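Local coordinates for protein tryparedoxin (Crithidia fasciculata, PDB 1O8X) that acts as a thioredoxin-like oxidoreductase, probably passing electrons from trypanothione to peroxidases in the trypanosomatid defence against oxidative stress, at residues D5-G10 with S101-V106; R44-Q49 with R126-L131; G79-A82 with L87-P90; K61-V66 with E138-K143. The protein carries 1 engineered substitution. All blocks are in the same frame, centred on the assembly; numbering follows the deposited sequence.

Interaction 1 of 4, residues D5-G10 with S101-V106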
loop_
_atom_site.group_PDB
_atom_site.type_symbol
_atom_site.label_atom_id
_atom_site.label_comp_id
_atom_site.label_asym_id
_atom_site.label_seq_id
_atom_site.Cartn_x
_atom_site.Cartn_y
_atom_site.Cartn_z
ATOM N N ASP A 5 8.106 9.111 7.827
ATOM C CA ASP A 5 9.121 8.606 8.752
ATOM C C ASP A 5 8.507 7.880 9.951
ATOM O O ASP A 5 9.076 6.913 10.455
ATOM C CB ASP A 5 10.046 9.729 9.222
ATOM C CG ASP A 5 11.456 9.239 9.521
ATOM O OD1 ASP A 5 11.899 8.239 8.908
ATOM O OD2 ASP A 5 12.202 9.790 10.358
ATOM N N LYS A 6 7.343 8.349 10.387
ATOM C CA LYS A 6 6.563 7.704 11.439
ATOM C C LYS A 6 6.264 6.228 11.124
ATOM O O LYS A 6 6.350 5.359 11.997
ATOM C CB LYS A 6 5.255 8.476 11.628
ATOM C CG LYS A 6 4.491 8.147 12.884
ATOM C CD LYS A 6 3.094 8.733 12.824
ATOM C CE LYS A 6 2.209 8.115 13.889
ATOM N NZ LYS A 6 1.120 9.039 14.295
ATOM N N TYR A 7 5.917 5.960 9.865
ATOM C CA TYR A 7 5.459 4.639 9.439
ATOM C C TYR A 7 6.572 3.764 8.915
ATOM O O TYR A 7 6.538 2.545 9.079
ATOM C CB TYR A 7 4.402 4.804 8.352
ATOM C CG TYR A 7 3.236 5.615 8.829
ATOM C CD1 TYR A 7 2.852 6.771 8.170
ATOM C CD2 TYR A 7 2.529 5.236 9.966
ATOM C CE1 TYR A 7 1.782 7.524 8.618
ATOM C CE2 TYR A 7 1.466 5.970 10.415
ATOM C CZ TYR A 7 1.100 7.120 9.753
ATOM O OH TYR A 7 0.024 7.826 10.228
ATOM N N LEU A 8 7.542 4.411 8.277
ATOM C CA LEU A 8 8.697 3.752 7.681
ATOM C C LEU A 8 9.966 4.427 8.199
ATOM O O LEU A 8 10.632 5.147 7.447
ATOM C CB LEU A 8 8.637 3.846 6.149
ATOM C CG LEU A 8 7.344 3.457 5.418
ATOM C CD1 LEU A 8 7.325 4.030 4.008
ATOM C CD2 LEU A 8 7.176 1.947 5.387
ATOM N N PRO A 9 10.294 4.202 9.475
ATOM C CA PRO A 9 11.432 4.889 10.095
ATOM C C PRO A 9 12.750 4.447 9.475
ATOM O O PRO A 9 13.087 3.261 9.489
ATOM C CB PRO A 9 11.341 4.482 11.574
ATOM C CG PRO A 9 10.567 3.219 11.593
ATOM C CD PRO A 9 9.644 3.267 10.414
ATOM N N GLY A 10 13.456 5.411 8.898
ATOM C CA GLY A 10 14.777 5.178 8.348
ATOM C C GLY A 10 14.807 4.359 7.074
ATOM O O GLY A 10 15.844 3.801 6.723
ATOM N N SER A 101 1.932 -2.983 10.739
ATOM C CA SER A 101 0.723 -3.790 10.849
ATOM C C SER A 101 0.149 -3.684 12.255
ATOM O O SER A 101 -1.053 -3.531 12.432
ATOM C CB SER A 101 1.037 -5.248 10.522
ATOM O OG SER A 101 1.492 -5.380 9.189
ATOM N N LYS A 102 1.020 -3.729 13.259
ATOM C CA LYS A 102 0.579 -3.555 14.633
ATOM C C LYS A 102 0.052 -2.138 14.871
ATOM O O LYS A 102 -1.010 -1.965 15.457
ATOM C CB LYS A 102 1.710 -3.902 15.619
ATOM C CG LYS A 102 1.358 -3.579 17.054
ATOM C CD LYS A 102 2.399 -4.049 18.051
ATOM C CE LYS A 102 1.924 -3.717 19.449
ATOM N NZ LYS A 102 2.855 -4.197 20.514
ATOM N N HIS A 103 0.779 -1.136 14.385
ATOM C CA HIS A 103 0.377 0.256 14.586
ATOM C C HIS A 103 -1.044 0.521 14.085
ATOM O O HIS A 103 -1.829 1.211 14.759
ATOM C CB HIS A 103 1.351 1.198 13.890
ATOM C CG HIS A 103 0.956 2.639 13.987
ATOM N ND1 HIS A 103 1.080 3.378 15.146
ATOM C CD2 HIS A 103 0.386 3.462 13.076
ATOM C CE1 HIS A 103 0.634 4.603 14.932
ATOM N NE2 HIS A 103 0.203 4.680 13.686
ATOM N N PHE A 104 -1.382 -0.032 12.917
ATOM C CA PHE A 104 -2.720 0.128 12.345
ATOM C C PHE A 104 -3.709 -0.950 12.712
ATOM O O PHE A 104 -4.800 -1.000 12.155
ATOM C CB PHE A 104 -2.598 0.240 10.828
ATOM C CG PHE A 104 -2.245 1.612 10.391
ATOM C CD1 PHE A 104 -1.083 1.862 9.677
ATOM C CD2 PHE A 104 -3.086 2.680 10.740
ATOM C CE1 PHE A 104 -0.767 3.208 9.297
ATOM C CE2 PHE A 104 -2.798 3.966 10.368
ATOM C CZ PHE A 104 -1.633 4.231 9.660
ATOM N N ASN A 105 -3.324 -1.826 13.635
ATOM C CA ASN A 105 -4.171 -2.938 14.042
ATOM C C ASN A 105 -4.707 -3.733 12.852
ATOM O O ASN A 105 -5.890 -4.065 12.773
ATOM C CB ASN A 105 -5.305 -2.507 14.975
ATOM C CG ASN A 105 -5.937 -3.691 15.678
ATOM O OD1 ASN A 105 -5.314 -4.754 15.825
ATOM N ND2 ASN A 105 -7.181 -3.534 16.087
ATOM N N VAL A 106 -3.804 -4.070 11.942
ATOM C CA VAL A 106 -4.168 -4.895 10.802
ATOM C C VAL A 106 -4.204 -6.345 11.278
ATOM O O VAL A 106 -3.176 -6.918 11.643
ATOM C CB VAL A 106 -3.159 -4.754 9.653
ATOM C CG1 VAL A 106 -3.616 -5.580 8.471
ATOM C CG2 VAL A 106 -2.994 -3.302 9.238
HETATM O O HOH W 1 -1.056 6.945 12.763
#
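Tyr-7, His-103 and Phe-104 gather into a cluster of three rings where the loop before strand 13-16 meets the end of helix 94-103. Among the ring contacts, Tyr-7 CE2 lies 3.6 Å from Phe-104 CZ; the planes are tilted by only 30°, yet the rings are slid apart and barely overlap. His-103 brings NE2 to the edge of the tyrosine ring, 3.7 Å from Tyr-7 CE2, and sets its own CD2 over the centre of the Phe-104 face. Its CG stands anti to the backbone N (chi1 177°), which carries the imidazole off the helix toward the loop. The aliphatic part of the contact comes from the extended chain of Lys-6, whose CE crosses to within 4.0 Å of His-103 NE2. The polar part runs through one water, which donates to Tyr-7 OH at 2.9 Å, lies 2.8 Å from His-103 NE2 and accepts only weakly from Lys-6 NZ. Tyrosine suits this place because its ring packs on Val-115 and Val-122 while its hydroxyl also bonds to Gly-120 O. The helix ends in a Schellman motif with Asn-105 at positive phi, and beside that end the aromatic cluster packs onto strands 111-116 and 122-124 of the thioredoxin-like sheet.

Interaction 2 of 4, residues R44-Q49 with R126-L131; sequences RGFTPQ and RARATL
Phe-46 and Arg-128 form the heart of this contact, with the CG methylene of the arginine over the ring. Arg-128 CG sits 4.0 Å from the centroid of the Phe-46 ring and only 8° off its normal, a CH-pi contact over the face. The arginine chain bends at chi2 (-92°) and then runs back along the phenylalanine, bringing Arg-128 NH1 to 3.6 Å from Phe-46 CD1 with the guanidinium tilted 52° to the ring. Farther round the ring, Phe-46 CE1 approaches the backbone Arg-128 O at 3.4 Å. Leu-131 adds a methyl: its CD2 is 4.1 Å from Phe-46 CE1 and also rests on the backbone of Gln-49.

The next shell sets these groups in place. At the kink by Pro-48, Gln-49 N makes only a weak bond to Phe-46 O, while the Gln-49 side chain turns back so that NE2 donates to Gly-45 O at 2.9 Å, from above the carbonyl plane. Leu-112 and Val-132 pack on Phe-46, and Leu-50 and Phe-53 on Leu-131. Helix 41-57 starts beside Cys-40, which forms the redox disulfide in the native protein; its partner position is the engineered Ala-43, so the bond is absent here. Dispersion and the fit of methylene and methyl groups to the ring probably supply most of the hold, while the tilted guanidinium also touches the ring at NH1.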
loop_
_atom_site.group_PDB
_atom_site.type_symbol
_atom_site.label_atom_id
_atom_site.label_comp_id
_atom_site.label_asym_id
_atom_site.label_seq_id
_atom_site.Cartn_x
_atom_site.Cartn_y
_atom_site.Cartn_z
ATOM N N ARG A 44 -6.654 -12.468 -3.955
ATOM C CA ARG A 44 -6.638 -12.812 -5.377
ATOM C C ARG A 44 -7.690 -12.035 -6.143
ATOM O O ARG A 44 -7.397 -11.516 -7.214
ATOM C CB ARG A 44 -6.793 -14.319 -5.608
ATOM C CG ARG A 44 -5.539 -15.103 -5.276
ATOM C CD ARG A 44 -5.712 -16.612 -5.377
ATOM N NE ARG A 44 -4.451 -17.287 -5.077
ATOM C CZ ARG A 44 -3.564 -17.628 -5.991
ATOM N NH1 ARG A 44 -3.810 -17.401 -7.273
ATOM N NH2 ARG A 44 -2.436 -18.227 -5.626
ATOM N N GLY A 45 -8.898 -11.935 -5.590
ATOM C CA GLY A 45 -9.973 -11.211 -6.248
ATOM C C GLY A 45 -9.856 -9.703 -6.072
ATOM O O GLY A 45 -10.281 -8.931 -6.949
ATOM N N PHE A 46 -9.278 -9.264 -4.948
ATOM C CA PHE A 46 -9.193 -7.836 -4.651
ATOM C C PHE A 46 -8.088 -7.134 -5.441
ATOM O O PHE A 46 -8.289 -6.028 -5.963
ATOM C CB PHE A 46 -9.004 -7.565 -3.150
ATOM C CG PHE A 46 -8.853 -6.113 -2.843
ATOM C CD1 PHE A 46 -9.940 -5.271 -2.986
ATOM C CD2 PHE A 46 -7.621 -5.572 -2.480
ATOM C CE1 PHE A 46 -9.806 -3.898 -2.739
ATOM C CE2 PHE A 46 -7.492 -4.204 -2.223
ATOM C CZ PHE A 46 -8.592 -3.377 -2.358
ATOM N N THR A 47 -6.921 -7.768 -5.536
ATOM C CA THR A 47 -5.773 -7.125 -6.153
ATOM C C THR A 47 -6.045 -6.589 -7.568
ATOM O O THR A 47 -5.672 -5.457 -7.847
ATOM C CB THR A 47 -4.513 -8.002 -6.076
ATOM O OG1 THR A 47 -4.231 -8.291 -4.707
ATOM C CG2 THR A 47 -3.281 -7.212 -6.537
ATOM N N PRO A 48 -6.697 -7.344 -8.464
ATOM C CA PRO A 48 -7.006 -6.796 -9.800
ATOM C C PRO A 48 -7.912 -5.559 -9.773
ATOM O O PRO A 48 -7.766 -4.687 -10.618
ATOM C CB PRO A 48 -7.692 -7.974 -10.519
ATOM C CG PRO A 48 -7.263 -9.165 -9.765
ATOM C CD PRO A 48 -7.131 -8.749 -8.354
ATOM N N GLN A 49 -8.825 -5.481 -8.807
ATOM C CA GLN A 49 -9.675 -4.298 -8.665
ATOM C C GLN A 49 -8.839 -3.085 -8.224
ATOM O O GLN A 49 -9.050 -1.967 -8.694
ATOM C CB GLN A 49 -10.819 -4.578 -7.698
ATOM C CG GLN A 49 -11.773 -5.671 -8.206
ATOM C CD GLN A 49 -12.787 -6.062 -7.160
ATOM O OE1 GLN A 49 -13.799 -5.382 -6.991
ATOM N NE2 GLN A 49 -12.520 -7.154 -6.444
ATOM N N ARG A 126 -10.210 2.059 5.615
ATOM C CA ARG A 126 -11.236 1.130 5.126
ATOM C C ARG A 126 -11.283 1.013 3.610
ATOM O O ARG A 126 -12.258 0.492 3.054
ATOM C CB ARG A 126 -12.604 1.559 5.642
ATOM C CG ARG A 126 -12.738 1.586 7.151
ATOM C CD ARG A 126 -13.394 2.883 7.681
ATOM N NE ARG A 126 -14.520 3.262 6.839
ATOM C CZ ARG A 126 -14.594 4.317 6.022
ATOM N NH1 ARG A 126 -15.676 4.444 5.275
ATOM N NH2 ARG A 126 -13.628 5.248 5.945
ATOM N N ALA A 127 -10.215 1.457 2.936
ATOM C CA ALA A 127 -10.218 1.518 1.486
ATOM C C ALA A 127 -10.377 0.152 0.800
ATOM O O ALA A 127 -10.922 0.080 -0.304
ATOM C CB ALA A 127 -8.990 2.237 0.992
ATOM N N ARG A 128 -9.957 -0.945 1.447
ATOM C CA ARG A 128 -10.168 -2.267 0.853
ATOM C C ARG A 128 -11.662 -2.566 0.718
ATOM O O ARG A 128 -12.068 -3.254 -0.215
ATOM C CB ARG A 128 -9.455 -3.329 1.686
ATOM C CG ARG A 128 -9.688 -4.774 1.273
ATOM C CD ARG A 128 -10.859 -5.388 2.036
ATOM N NE ARG A 128 -11.063 -6.787 1.737
ATOM C CZ ARG A 128 -11.606 -7.233 0.623
ATOM N NH1 ARG A 128 -12.008 -6.391 -0.324
ATOM N NH2 ARG A 128 -11.741 -8.544 0.442
ATOM N N ALA A 129 -12.470 -2.086 1.670
ATOM C CA ALA A 129 -13.919 -2.279 1.634
ATOM C C ALA A 129 -14.609 -1.273 0.731
ATOM O O ALA A 129 -15.552 -1.606 0.014
ATOM C CB ALA A 129 -14.489 -2.193 3.057
ATOM N N THR A 130 -14.166 -0.018 0.772
ATOM C CA THR A 130 -14.881 1.032 0.042
ATOM C C THR A 130 -14.532 1.019 -1.444
ATOM O O THR A 130 -15.386 1.333 -2.283
ATOM C CB THR A 130 -14.604 2.416 0.642
ATOM O OG1 THR A 130 -13.194 2.647 0.638
ATOM C CG2 THR A 130 -15.031 2.482 2.121
ATOM N N LEU A 131 -13.302 0.644 -1.781
ATOM C CA LEU A 131 -12.892 0.668 -3.181
ATOM C C LEU A 131 -13.749 -0.253 -4.045
ATOM O O LEU A 131 -14.109 0.110 -5.167
ATOM C CB LEU A 131 -11.410 0.344 -3.299
ATOM C CG LEU A 131 -10.752 0.382 -4.677
ATOM C CD1 LEU A 131 -9.289 0.788 -4.531
ATOM C CD2 LEU A 131 -10.840 -0.934 -5.384
#

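Interaction 3 of 4, residues G79-A82 with L87-P90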
loop_
_atom_site.group_PDB
_atom_site.type_symbol
_atom_site.label_atom_id
_atom_site.label_comp_id
_atom_site.label_asym_id
_atom_site.label_seq_id
_atom_site.Cartn_x
_atom_site.Cartn_y
_atom_site.Cartn_z
ATOM N N GLY A 79 7.818 -12.797 -6.293
ATOM C CA GLY A 79 6.933 -13.253 -7.351
ATOM C C GLY A 79 5.600 -12.517 -7.354
ATOM O O GLY A 79 5.031 -12.199 -8.398
ATOM N N TYR A 80 5.091 -12.258 -6.160
ATOM C CA TYR A 80 3.822 -11.576 -5.978
ATOM C C TYR A 80 3.961 -10.095 -6.312
ATOM O O TYR A 80 3.159 -9.552 -7.074
ATOM C CB TYR A 80 3.359 -11.802 -4.533
ATOM C CG TYR A 80 1.993 -11.268 -4.174
ATOM C CD1 TYR A 80 0.935 -11.315 -5.079
ATOM C CD2 TYR A 80 1.759 -10.713 -2.919
ATOM C CE1 TYR A 80 -0.312 -10.817 -4.752
ATOM C CE2 TYR A 80 0.519 -10.223 -2.572
ATOM C CZ TYR A 80 -0.525 -10.282 -3.474
ATOM O OH TYR A 80 -1.772 -9.789 -3.149
ATOM N N PHE A 81 5.011 -9.458 -5.802
ATOM C CA PHE A 81 5.246 -8.049 -6.112
ATOM C C PHE A 81 5.463 -7.815 -7.616
ATOM O O PHE A 81 5.050 -6.790 -8.158
ATOM C CB PHE A 81 6.397 -7.466 -5.278
ATOM C CG PHE A 81 6.707 -6.027 -5.612
ATOM C CD1 PHE A 81 5.710 -5.061 -5.569
ATOM C CD2 PHE A 81 7.986 -5.638 -6.013
ATOM C CE1 PHE A 81 5.990 -3.732 -5.916
ATOM C CE2 PHE A 81 8.270 -4.314 -6.350
ATOM C CZ PHE A 81 7.277 -3.367 -6.308
ATOM N N ALA A 82 6.080 -8.776 -8.301
ATOM C CA ALA A 82 6.352 -8.635 -9.737
ATOM C C ALA A 82 5.073 -8.467 -10.551
ATOM O O ALA A 82 5.097 -7.959 -11.677
ATOM C CB ALA A 82 7.160 -9.832 -10.249
ATOM N N LEU A 87 4.630 0.358 -5.649
ATOM C CA LEU A 87 5.876 0.256 -4.880
ATOM C C LEU A 87 5.785 -0.818 -3.811
ATOM O O LEU A 87 4.697 -1.314 -3.528
ATOM C CB LEU A 87 6.209 1.597 -4.226
ATOM C CG LEU A 87 6.113 2.841 -5.099
ATOM C CD1 LEU A 87 6.511 4.079 -4.306
ATOM C CD2 LEU A 87 6.974 2.693 -6.327
ATOM N N ALA A 88 6.921 -1.149 -3.199
ATOM C CA ALA A 88 6.943 -2.089 -2.085
ATOM C C ALA A 88 7.997 -1.738 -1.065
ATOM O O ALA A 88 9.085 -1.270 -1.415
ATOM C CB ALA A 88 7.185 -3.513 -2.583
ATOM N N VAL A 89 7.679 -1.982 0.201
ATOM C CA VAL A 89 8.718 -1.982 1.240
ATOM C C VAL A 89 9.614 -3.175 0.930
ATOM O O VAL A 89 9.117 -4.273 0.694
ATOM C CB VAL A 89 8.123 -2.125 2.664
ATOM C CG1 VAL A 89 9.241 -2.197 3.711
ATOM C CG2 VAL A 89 7.172 -0.967 2.971
ATOM N N PRO A 90 10.934 -2.976 0.898
ATOM C CA PRO A 90 11.819 -4.094 0.576
ATOM C C PRO A 90 11.650 -5.242 1.566
ATOM O O PRO A 90 11.396 -4.993 2.746
ATOM C CB PRO A 90 13.222 -3.477 0.677
ATOM C CG PRO A 90 13.014 -2.011 0.449
ATOM C CD PRO A 90 11.685 -1.725 1.111
#
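Phe-81 drops its ring onto Ala-88 inside a beta-alpha-beta unit, in which strand 63-69 leads through helix 74-81 to strand 87-88, parallel to it in the thioredoxin-like sheet. The contact is buried and fastens the C-terminal part of helix 74-81 to the strand that follows it.

Along the helix, Tyr-80 comes first and points elsewhere: its ring meets Phe-67 with the planes near 90°, and its OH bonds to Ser-36 OG. Tyrosine fits here because it packs through its ring yet carries a polar end to Ser-36 of strand 30-36.

Phe-81, next in line, carries the contact alone on the helix side. Its CG is trans to the backbone N (chi1 178°), so the ring is thrown away from the helix and down to the strand. There the methyl of Ala-88 lies over one face, with CB 3.6 Å from the ring centroid and 13° off the normal, a well-centred CH-pi contact. A small residue lets the sheet come this close to the ring. Phe-67 and Arg-15 also touch Phe-81, so the ring reaches both strands that flank 87-88.

Leu-87 contributes backbone rather than side chain. Its CB points away from the helix, and its side chain packs on Leu-14 and Leu-26, while its peptide is held by sheet bonds to Val-65 and Phe-67. Ala-88 is likewise paired with Arg-15, so strand 87-88, beneath the ring, is bonded to a neighbour on each flank. At one corner of the ring, Phe-81 CE1 is 3.6 Å from Leu-87 C and 3.5 Å from Ala-88 CB.

Interaction 4 of 4, residues K61-V66 with E138-K143; sequences KNFEVV and EQFPWK
Lys-61 and Phe-140 have their CA atoms 8.4 Å apart, the nearest such pair, where the turn leading into strand 63-69 faces a C-terminal segment without regular helix or strand. From that segment the Phe-140 ring reaches in with CG trans to the backbone N (chi1 173°). Lys-61 slides past it in the opposite direction and lays CD over one face, 4.0 Å from the ring centroid, a CH-pi contact offset toward the rim. The other face is taken by CB of Pro-141, a proline preceded by a cis peptide bond, so the ring is sandwiched between two aliphatic groups. A lysine suits this place because its methylenes pack on the phenylalanine while its ammonium end makes a cation-pi contact with Phe-57.

In the thioredoxin-like fold, strand 63-69 is an inner strand of the central sheet, and the tail carrying Phe-140 packs on it and on Leu-30 and Phe-32 of the adjoining strand. Phe-63 meets the far end of the ring: its CD2 is 3.6 Å from Phe-140 CZ, with the planes 37° apart. CB of Phe-63 points toward the tail, and chi1 (66°) puts CG between the backbone N and the carbonyl carbon, the ring passing Phe-140 obliquely at CD2. Behind Phe-140, Trp-142 sets CH2 at the edge of its ring; the indole is anchored by NE1 to Asp-134 OD2, and Trp-142 N bonds to Gln-139 O at 2.9 Å.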
loop_
_atom_site.group_PDB
_atom_site.type_symbol
_atom_site.label_atom_id
_atom_site.label_comp_id
_atom_site.label_asym_id
_atom_site.label_seq_id
_atom_site.Cartn_x
_atom_site.Cartn_y
_atom_site.Cartn_z
ATOM N N LYS A 61 -5.700 11.476 -9.285
ATOM C CA LYS A 61 -6.077 11.588 -7.867
ATOM C C LYS A 61 -4.859 11.627 -6.935
ATOM O O LYS A 61 -5.013 11.638 -5.716
ATOM C CB LYS A 61 -7.075 10.495 -7.462
ATOM C CG LYS A 61 -8.385 10.591 -8.221
ATOM C CD LYS A 61 -9.496 9.736 -7.636
ATOM C CE LYS A 61 -10.702 9.694 -8.570
ATOM N NZ LYS A 61 -11.206 11.062 -8.911
ATOM N N ASN A 62 -3.662 11.667 -7.525
ATOM C CA ASN A 62 -2.399 11.906 -6.824
ATOM C C ASN A 62 -2.149 10.991 -5.619
ATOM O O ASN A 62 -2.014 11.432 -4.471
ATOM C CB ASN A 62 -2.243 13.378 -6.432
ATOM C CG ASN A 62 -0.797 13.737 -6.107
ATOM O OD1 ASN A 62 -0.538 14.493 -5.183
ATOM N ND2 ASN A 62 0.149 13.199 -6.879
ATOM N N PHE A 63 -2.080 9.701 -5.894
ATOM C CA PHE A 63 -1.767 8.759 -4.843
ATOM C C PHE A 63 -0.763 7.719 -5.326
ATOM O O PHE A 63 -0.527 7.548 -6.534
ATOM C CB PHE A 63 -3.037 8.105 -4.259
ATOM C CG PHE A 63 -3.789 7.214 -5.224
ATOM C CD1 PHE A 63 -3.442 5.877 -5.374
ATOM C CD2 PHE A 63 -4.869 7.704 -5.946
ATOM C CE1 PHE A 63 -4.147 5.061 -6.254
ATOM C CE2 PHE A 63 -5.587 6.888 -6.813
ATOM C CZ PHE A 63 -5.223 5.560 -6.968
ATOM N N GLU A 64 -0.200 7.014 -4.359
ATOM C CA GLU A 64 0.691 5.895 -4.612
ATOM C C GLU A 64 0.280 4.743 -3.724
ATOM O O GLU A 64 -0.364 4.964 -2.701
ATOM C CB GLU A 64 2.137 6.324 -4.305
ATOM C CG GLU A 64 3.212 5.319 -4.702
ATOM C CD GLU A 64 3.103 4.876 -6.152
ATOM O OE1 GLU A 64 2.382 3.891 -6.437
ATOM O OE2 GLU A 64 3.730 5.527 -7.007
ATOM N N VAL A 65 0.636 3.525 -4.131
ATOM C CA VAL A 65 0.392 2.312 -3.347
ATOM C C VAL A 65 1.747 1.716 -2.965
ATOM O O VAL A 65 2.635 1.577 -3.815
ATOM C CB VAL A 65 -0.488 1.285 -4.111
ATOM C CG1 VAL A 65 -0.625 -0.000 -3.304
ATOM C CG2 VAL A 65 -1.854 1.862 -4.391
ATOM N N VAL A 66 1.908 1.375 -1.688
ATOM C CA VAL A 66 3.112 0.747 -1.177
ATOM C C VAL A 66 2.728 -0.614 -0.604
ATOM O O VAL A 66 2.039 -0.702 0.412
ATOM C CB VAL A 66 3.785 1.614 -0.101
ATOM C CG1 VAL A 66 5.020 0.924 0.459
ATOM C CG2 VAL A 66 4.151 2.982 -0.678
ATOM N N GLU A 138 -15.787 8.051 -6.794
ATOM C CA GLU A 138 -16.643 9.219 -6.593
ATOM C C GLU A 138 -16.542 9.715 -5.152
ATOM O O GLU A 138 -16.734 10.894 -4.869
ATOM C CB GLU A 138 -18.082 8.869 -6.988
ATOM C CG GLU A 138 -18.251 8.710 -8.493
ATOM C CD GLU A 138 -19.686 8.478 -8.931
ATOM O OE1 GLU A 138 -20.602 8.436 -8.076
ATOM O OE2 GLU A 138 -19.896 8.342 -10.153
ATOM N N GLN A 139 -16.231 8.805 -4.234
ATOM C CA GLN A 139 -16.091 9.163 -2.827
ATOM C C GLN A 139 -14.658 9.057 -2.317
ATOM O O GLN A 139 -14.412 9.169 -1.101
ATOM C CB GLN A 139 -17.025 8.327 -1.945
ATOM C CG GLN A 139 -18.511 8.556 -2.245
ATOM C CD GLN A 139 -18.907 10.015 -2.228
ATOM O OE1 GLN A 139 -19.605 10.480 -3.140
ATOM N NE2 GLN A 139 -18.473 10.747 -1.200
ATOM N N PHE A 140 -13.713 8.849 -3.234
ATOM C CA PHE A 140 -12.290 8.842 -2.873
ATOM C C PHE A 140 -11.938 10.141 -2.128
ATOM O O PHE A 140 -12.425 11.201 -2.534
ATOM C CB PHE A 140 -11.477 8.718 -4.165
ATOM C CG PHE A 140 -9.999 8.849 -3.986
ATOM C CD1 PHE A 140 -9.195 7.725 -3.836
ATOM C CD2 PHE A 140 -9.402 10.115 -3.989
ATOM C CE1 PHE A 140 -7.806 7.879 -3.684
ATOM C CE2 PHE A 140 -8.033 10.270 -3.832
ATOM C CZ PHE A 140 -7.236 9.167 -3.689
ATOM N N PRO A 141 -11.079 10.127 -1.100
ATOM C CA PRO A 141 -10.332 8.972 -0.590
ATOM C C PRO A 141 -11.008 8.221 0.565
ATOM O O PRO A 141 -10.297 7.614 1.368
ATOM C CB PRO A 141 -9.037 9.624 -0.079
ATOM C CG PRO A 141 -9.522 10.937 0.459
ATOM C CD PRO A 141 -10.667 11.373 -0.424
ATOM N N TRP A 142 -12.341 8.248 0.630
ATOM C CA TRP A 142 -13.105 7.408 1.576
ATOM C C TRP A 142 -12.726 7.728 3.017
ATOM O O TRP A 142 -12.432 6.853 3.815
ATOM C CB TRP A 142 -12.936 5.912 1.263
ATOM C CG TRP A 142 -13.166 5.608 -0.197
ATOM C CD1 TRP A 142 -14.338 5.752 -0.895
ATOM C CD2 TRP A 142 -12.197 5.145 -1.144
ATOM N NE1 TRP A 142 -14.158 5.393 -2.211
ATOM C CE2 TRP A 142 -12.852 5.024 -2.399
ATOM C CE3 TRP A 142 -10.835 4.824 -1.066
ATOM C CZ2 TRP A 142 -12.192 4.572 -3.551
ATOM C CZ3 TRP A 142 -10.180 4.382 -2.206
ATOM C CH2 TRP A 142 -10.859 4.260 -3.436
ATOM N N LYS A 143 -12.710 9.020 3.338
ATOM C CA LYS A 143 -12.198 9.490 4.611
ATOM C C LYS A 143 -12.896 8.831 5.797
ATOM O O LYS A 143 -14.137 8.694 5.836
ATOM C CB LYS A 143 -12.409 10.999 4.719
ATOM C CG LYS A 143 -11.592 11.769 3.725
ATOM C CD LYS A 143 -11.701 13.261 3.945
ATOM C CE LYS A 143 -11.397 13.973 2.650
ATOM N NZ LYS A 143 -12.518 13.809 1.688
#

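How the interactions relate
From the N terminus, interaction 1 leaves first, at 5-10, and closes on 101-106; interactions 2 and 4 start inside that loop, at 44-49 and 61-66, and end beyond it, at 126-131 and 138-143, so all three cross one another. Interaction 3 is a short local closure, 79-82 to 87-90, nested inside each of the others. Interactions 3 and 4 meet where strands 87-88 and 63-69 lie side by side, Val-89 packing on Val-66, and Leu-8 of interaction 1 packs on Val-89 of interaction 3. Arg-126 NH2 and Trp-142 O join interactions 2 and 4. Together they tie the N-terminal loop, the helices and the C-terminal tail to one central sheet.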